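Coiled-coil and C2 domain-containing protein 1-like (Drosophila melanogaster, PDB 6EI6) binds monophosphorylated phosphatidylinositols and regulates the ESCRT pathway in endosomal protein sorting, supporting full activity of the ESCRT-III subunit Shrub. Local coordinates at residues V123-I128 / E244-V249; H227-L232 / G240-V245. All blocks are in the same frame, centred on the assembly; numbering follows the deposited sequence.

Contact 1: V123-I128 / E244-V249; sequences VVVRGI and EVKIRV
Glu-244 makes the largest contribution to this contact, against Val-125 and Arg-126 of the antiparallel strand 123-128. Its CB lies 3.9 Å from Arg-126 CG. CG sits anti to the backbone N (chi1 178°) and the chain runs on extended, which carries CG and CD obliquely across Val-125. There CD packs 3.6 Å from Val-125 CG1. The carboxylate then divides its work. OE1 comes 3.0 Å from Arg-126 NE, over one face of the guanidinium, whose plane stands 84° from that of the carboxylate. No N-H points at OE1, so this salt bridge rests on charge alone. OE2 also lies against Val-125 CG1, and takes its hydrogen bond from His-227 on the next strand.

The backbone explains why two residues meet one. Val-125 and Arg-126 both face Glu-244, which makes a classic beta bulge between two strands of the C2 domain. Glu-244 O accepts a 2.8 Å bond from Val-125 N and a weak one from Arg-126 N. Glu-244 N donates to Arg-126 O in a nearly straight bond. Beyond the bulge the pairing is regular: Val-123 and Lys-246 exchange two backbone bonds. Their side chains lie side by side, CB to CB 3.7 Å, on the same face as Glu-244. Val-124 and Val-245 point to the other face, where both touch Phe-195 of strand 192-199.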
loop_
_atom_site.group_PDB
_atom_site.type_symbol
_atom_site.label_atom_id
_atom_site.label_comp_id
_atom_site.label_asym_id
_atom_site.label_seq_id
_atom_site.Cartn_x
_atom_site.Cartn_y
_atom_site.Cartn_z
ATOM N N VAL A 123 -9.220 3.706 -7.463
ATOM C CA VAL A 123 -10.037 2.798 -8.257
ATOM C C VAL A 123 -11.084 2.193 -7.339
ATOM O O VAL A 123 -10.739 1.505 -6.367
ATOM C CB VAL A 123 -9.200 1.690 -8.907
ATOM C CG1 VAL A 123 -10.079 0.831 -9.783
ATOM C CG2 VAL A 123 -8.035 2.287 -9.709
ATOM N N VAL A 124 -12.355 2.458 -7.631
ATOM C CA VAL A 124 -13.460 1.785 -6.962
ATOM C C VAL A 124 -13.796 0.574 -7.825
ATOM O O VAL A 124 -14.272 0.717 -8.951
ATOM C CB VAL A 124 -14.668 2.714 -6.772
ATOM C CG1 VAL A 124 -15.723 2.066 -5.886
ATOM C CG2 VAL A 124 -14.238 4.043 -6.162
ATOM N N VAL A 125 -13.536 -0.621 -7.306
ATOM C CA VAL A 125 -13.529 -1.826 -8.123
ATOM C C VAL A 125 -14.863 -2.564 -8.084
ATOM O O VAL A 125 -15.336 -3.050 -9.106
ATOM C CB VAL A 125 -12.362 -2.753 -7.705
ATOM C CG1 VAL A 125 -12.349 -3.992 -8.559
ATOM C CG2 VAL A 125 -11.039 -2.019 -7.810
ATOM N N ARG A 126 -15.458 -2.739 -6.909
ATOM C CA ARG A 126 -16.683 -3.528 -6.856
ATOM C C ARG A 126 -17.156 -3.587 -5.416
ATOM O O ARG A 126 -16.367 -3.446 -4.475
ATOM C CB ARG A 126 -16.518 -4.966 -7.407
ATOM C CG ARG A 126 -15.554 -5.852 -6.638
ATOM C CD ARG A 126 -15.400 -7.264 -7.235
ATOM N NE ARG A 126 -15.059 -8.224 -6.179
ATOM C CZ ARG A 126 -14.593 -9.460 -6.379
ATOM N NH1 ARG A 126 -14.400 -9.922 -7.611
ATOM N NH2 ARG A 126 -14.321 -10.243 -5.336
ATOM N N GLY A 127 -18.464 -3.780 -5.263
ATOM C CA GLY A 127 -19.054 -4.152 -3.997
ATOM C C GLY A 127 -19.339 -5.642 -4.012
ATOM O O GLY A 127 -19.496 -6.260 -5.068
ATOM N N ILE A 128 -19.370 -6.223 -2.824
ATOM C CA ILE A 128 -19.468 -7.665 -2.656
ATOM C C ILE A 128 -20.556 -7.901 -1.622
ATOM O O ILE A 128 -20.316 -7.733 -0.422
ATOM C CB ILE A 128 -18.142 -8.306 -2.215
ATOM C CG1 ILE A 128 -16.968 -7.757 -3.021
ATOM C CG2 ILE A 128 -18.241 -9.819 -2.320
ATOM C CD1 ILE A 128 -15.697 -8.578 -2.866
ATOM N N GLU A 244 -14.146 -3.327 -2.738
ATOM C CA GLU A 244 -12.800 -3.582 -3.226
ATOM C C GLU A 244 -12.274 -2.351 -3.948
ATOM O O GLU A 244 -12.945 -1.804 -4.832
ATOM C CB GLU A 244 -12.774 -4.786 -4.157
ATOM C CG GLU A 244 -11.401 -5.042 -4.709
ATOM C CD GLU A 244 -11.409 -6.087 -5.785
ATOM O OE1 GLU A 244 -12.442 -6.769 -5.941
ATOM O OE2 GLU A 244 -10.385 -6.227 -6.484
ATOM N N VAL A 245 -11.050 -1.954 -3.606
ATOM C CA VAL A 245 -10.534 -0.634 -3.926
ATOM C C VAL A 245 -9.028 -0.721 -4.199
ATOM O O VAL A 245 -8.322 -1.555 -3.628
ATOM C CB VAL A 245 -10.880 0.307 -2.751
ATOM C CG1 VAL A 245 -9.892 1.438 -2.633
ATOM C CG2 VAL A 245 -12.298 0.830 -2.907
ATOM N N LYS A 246 -8.541 0.141 -5.093
ATOM C CA LYS A 246 -7.116 0.315 -5.341
ATOM C C LYS A 246 -6.728 1.772 -5.119
ATOM O O LYS A 246 -7.501 2.681 -5.435
ATOM C CB LYS A 246 -6.744 -0.086 -6.760
ATOM C CG LYS A 246 -7.088 -1.512 -7.141
ATOM C CD LYS A 246 -6.858 -1.689 -8.630
ATOM C CE LYS A 246 -6.709 -3.152 -8.980
ATOM N NZ LYS A 246 -6.484 -3.304 -10.443
ATOM N N ILE A 247 -5.537 2.003 -4.564
ATOM C CA ILE A 247 -4.949 3.336 -4.523
ATOM C C ILE A 247 -3.527 3.238 -5.050
ATOM O O ILE A 247 -2.722 2.442 -4.548
ATOM C CB ILE A 247 -4.960 3.939 -3.113
ATOM C CG1 ILE A 247 -6.332 3.726 -2.461
ATOM C CG2 ILE A 247 -4.613 5.421 -3.189
ATOM C CD1 ILE A 247 -6.411 4.303 -1.075
ATOM N N ARG A 248 -3.218 4.028 -6.069
ATOM C CA ARG A 248 -1.995 3.825 -6.826
ATOM C C ARG A 248 -1.250 5.133 -7.002
ATOM O O ARG A 248 -1.857 6.168 -7.278
ATOM C CB ARG A 248 -2.299 3.225 -8.186
ATOM C CG ARG A 248 -3.137 1.963 -8.113
ATOM C CD ARG A 248 -3.486 1.463 -9.505
ATOM N NE ARG A 248 -2.296 1.067 -10.265
ATOM C CZ ARG A 248 -1.816 1.749 -11.306
ATOM N NH1 ARG A 248 -2.418 2.870 -11.715
ATOM N NH2 ARG A 248 -0.735 1.311 -11.945
ATOM N N VAL A 249 0.073 5.074 -6.863
ATOM C CA VAL A 249 0.948 6.195 -7.182
ATOM C C VAL A 249 2.042 5.704 -8.124
ATOM O O VAL A 249 2.250 4.499 -8.299
ATOM C CB VAL A 249 1.554 6.842 -5.928
ATOM C CG1 VAL A 249 0.480 7.580 -5.172
ATOM C CG2 VAL A 249 2.194 5.770 -5.057
#

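Contact 2: H227-L232 / G240-V245; sequences HDTYDL and GGKLEV
His-227 and Glu-244 are joined by a side-chain hydrogen bond between these two antiparallel strands. His-227 NE2 donates it to Glu-244 OE2 at 2.8 Å, with an N-H...O angle of 168°. The oxygen lies close to the ring plane and is met on its anti side. Ring and carboxylate planes are only 19° apart. The first torsion of His-227 (chi1 172°) turns CG away from the backbone N, and the end of the side chain comes nearer to strand 241-245. Were Glu-244 an alanine, His-227 NE2 would probably lose this acceptor and Arg-126 would lose this opposite charge.

Backbone bonds run the length of the pair. Asp-228 and Val-245 bond in both directions, as do Tyr-230 and Leu-243, and Leu-232 N donates to Gly-241 O. CA-H...O contacts fill in between them, such as Thr-229 CA to Leu-243 O at 3.2 Å. This is a beta hairpin of the C2 domain, with 225-233 an outermost strand of its sheet within the chain.

Side-chain packing divides between the faces. Thr-229 CG2 packs 3.5 Å from both CB and CG of Glu-244. On the same face, Asp-231 OD1 lies 3.3 Å from Lys-242 CG. The two side chains run side by side, but the lysine bends away and its NZ stays 4.6 Å from OD1, so the opposite charges are near without touching. Leu-232 CD1 meets Leu-243 CB at 3.9 Å, and both leucines touch Ile-197 of strand 192-199. The Tyr-230 side chain rests on Val-213 and Val-215 of strand 208-216.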
loop_
_atom_site.group_PDB
_atom_site.type_symbol
_atom_site.label_atom_id
_atom_site.label_comp_id
_atom_site.label_asym_id
_atom_site.label_seq_id
_atom_site.Cartn_x
_atom_site.Cartn_y
_atom_site.Cartn_z
ATOM N N HIS A 227 -4.235 -2.409 -2.617
ATOM C CA HIS A 227 -5.328 -3.121 -3.273
ATOM C C HIS A 227 -5.872 -4.174 -2.315
ATOM O O HIS A 227 -5.216 -5.181 -2.042
ATOM C CB HIS A 227 -4.876 -3.749 -4.581
ATOM C CG HIS A 227 -5.899 -4.655 -5.196
ATOM N ND1 HIS A 227 -5.562 -5.707 -6.022
ATOM C CD2 HIS A 227 -7.251 -4.676 -5.091
ATOM C CE1 HIS A 227 -6.664 -6.330 -6.409
ATOM N NE2 HIS A 227 -7.701 -5.726 -5.855
ATOM N N ASP A 228 -7.075 -3.952 -1.814
ATOM C CA ASP A 228 -7.680 -4.875 -0.871
ATOM C C ASP A 228 -9.193 -4.751 -0.987
ATOM O O ASP A 228 -9.716 -4.001 -1.817
ATOM C CB ASP A 228 -7.186 -4.591 0.546
ATOM C CG ASP A 228 -6.870 -5.857 1.312
ATOM O OD1 ASP A 228 -7.387 -6.915 0.909
ATOM O OD2 ASP A 228 -6.104 -5.802 2.302
ATOM N N THR A 229 -9.895 -5.513 -0.155
ATOM C CA THR A 229 -11.338 -5.450 -0.017
ATOM C C THR A 229 -11.643 -5.200 1.456
ATOM O O THR A 229 -11.005 -5.795 2.334
ATOM C CB THR A 229 -11.983 -6.744 -0.487
ATOM O OG1 THR A 229 -11.584 -7.781 0.398
ATOM C CG2 THR A 229 -11.517 -7.112 -1.863
ATOM N N TYR A 230 -12.600 -4.309 1.732
ATOM C CA TYR A 230 -12.807 -3.793 3.082
ATOM C C TYR A 230 -14.268 -3.924 3.504
ATOM O O TYR A 230 -15.180 -3.848 2.677
ATOM C CB TYR A 230 -12.370 -2.316 3.191
ATOM C CG TYR A 230 -10.945 -2.059 2.752
ATOM C CD1 TYR A 230 -10.604 -1.975 1.398
ATOM C CD2 TYR A 230 -9.936 -1.906 3.690
ATOM C CE1 TYR A 230 -9.303 -1.759 1.002
ATOM C CE2 TYR A 230 -8.632 -1.674 3.302
ATOM C CZ TYR A 230 -8.324 -1.607 1.963
ATOM O OH TYR A 230 -7.023 -1.374 1.612
ATOM N N ASP A 231 -14.478 -4.101 4.808
ATOM C CA ASP A 231 -15.818 -4.267 5.362
ATOM C C ASP A 231 -16.536 -2.929 5.431
ATOM O O ASP A 231 -15.997 -1.959 5.979
ATOM C CB ASP A 231 -15.757 -4.856 6.775
ATOM C CG ASP A 231 -15.377 -6.327 6.794
ATOM O OD1 ASP A 231 -15.787 -7.069 5.866
ATOM O OD2 ASP A 231 -14.657 -6.732 7.747
ATOM N N LEU A 232 -17.777 -2.889 4.939
ATOM C CA LEU A 232 -18.599 -1.701 5.138
ATOM C C LEU A 232 -18.872 -1.525 6.626
ATOM O O LEU A 232 -19.232 -2.487 7.315
ATOM C CB LEU A 232 -19.896 -1.812 4.342
ATOM C CG LEU A 232 -19.859 -1.193 2.932
ATOM C CD1 LEU A 232 -18.773 -1.783 2.038
ATOM C CD2 LEU A 232 -21.186 -1.356 2.248
ATOM N N GLY A 240 -22.074 -5.519 6.906
ATOM C CA GLY A 240 -22.451 -6.556 5.986
ATOM C C GLY A 240 -21.386 -6.643 4.933
ATOM O O GLY A 240 -20.236 -6.952 5.257
ATOM N N GLY A 241 -21.725 -6.327 3.690
ATOM C CA GLY A 241 -20.798 -6.536 2.583
ATOM C C GLY A 241 -19.448 -5.833 2.615
ATOM O O GLY A 241 -18.985 -5.334 3.656
ATOM N N LYS A 242 -18.809 -5.780 1.447
ATOM C CA LYS A 242 -17.439 -5.307 1.327
ATOM C C LYS A 242 -17.289 -4.469 0.069
ATOM O O LYS A 242 -18.072 -4.587 -0.877
ATOM C CB LYS A 242 -16.426 -6.464 1.273
ATOM C CG LYS A 242 -16.256 -7.224 2.567
ATOM C CD LYS A 242 -15.127 -8.221 2.434
ATOM C CE LYS A 242 -15.614 -9.500 1.785
ATOM N NZ LYS A 242 -15.824 -10.542 2.831
ATOM N N LEU A 243 -16.240 -3.644 0.062
ATOM C CA LEU A 243 -15.869 -2.837 -1.094
ATOM C C LEU A 243 -14.411 -3.115 -1.455
ATOM O O LEU A 243 -13.540 -3.141 -0.577
ATOM C CB LEU A 243 -16.085 -1.340 -0.812
ATOM C CG LEU A 243 -15.905 -0.382 -1.991
ATOM C CD1 LEU A 243 -16.961 -0.601 -3.049
ATOM C CD2 LEU A 243 -15.924 1.046 -1.535
ATOM N N GLU A 244 -14.146 -3.327 -2.738
ATOM C CA GLU A 244 -12.800 -3.582 -3.226
ATOM C C GLU A 244 -12.274 -2.351 -3.948
ATOM O O GLU A 244 -12.945 -1.804 -4.832
ATOM C CB GLU A 244 -12.774 -4.786 -4.157
ATOM C CG GLU A 244 -11.401 -5.042 -4.709
ATOM C CD GLU A 244 -11.409 -6.087 -5.785
ATOM O OE1 GLU A 244 -12.442 -6.769 -5.941
ATOM O OE2 GLU A 244 -10.385 -6.227 -6.484
ATOM N N VAL A 245 -11.050 -1.954 -3.606
ATOM C CA VAL A 245 -10.534 -0.634 -3.926
ATOM C C VAL A 245 -9.028 -0.721 -4.199
ATOM O O VAL A 245 -8.322 -1.555 -3.628
ATOM C CB VAL A 245 -10.880 0.307 -2.751
ATOM C CG1 VAL A 245 -9.892 1.438 -2.633
ATOM C CG2 VAL A 245 -12.298 0.830 -2.907
#

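In the fold
Contacts 1 and 2 sit on the two edges of one strand, 241-249, which lies between 119-128 and 225-233 in a four-stranded antiparallel sheet. Their centres are about 8 Å apart. Both are partly buried, but the centre of contact 1 lies nearer the chain centre, about 12 Å against about 15 Å. Contact 1 joins two inner strands far apart in sequence; contact 2 is a local hairpin reaching an outermost strand of the sheet within the chain. Their pairing also differs: a bulge interrupts only the first. On one face, Val-124 and the shared Val-245, with the leucines of contact 2, pack on the other sheet. On the more polar reverse face, the shared carboxylate meets a charge in contact 1 and a hydrogen-bond donor in contact 2.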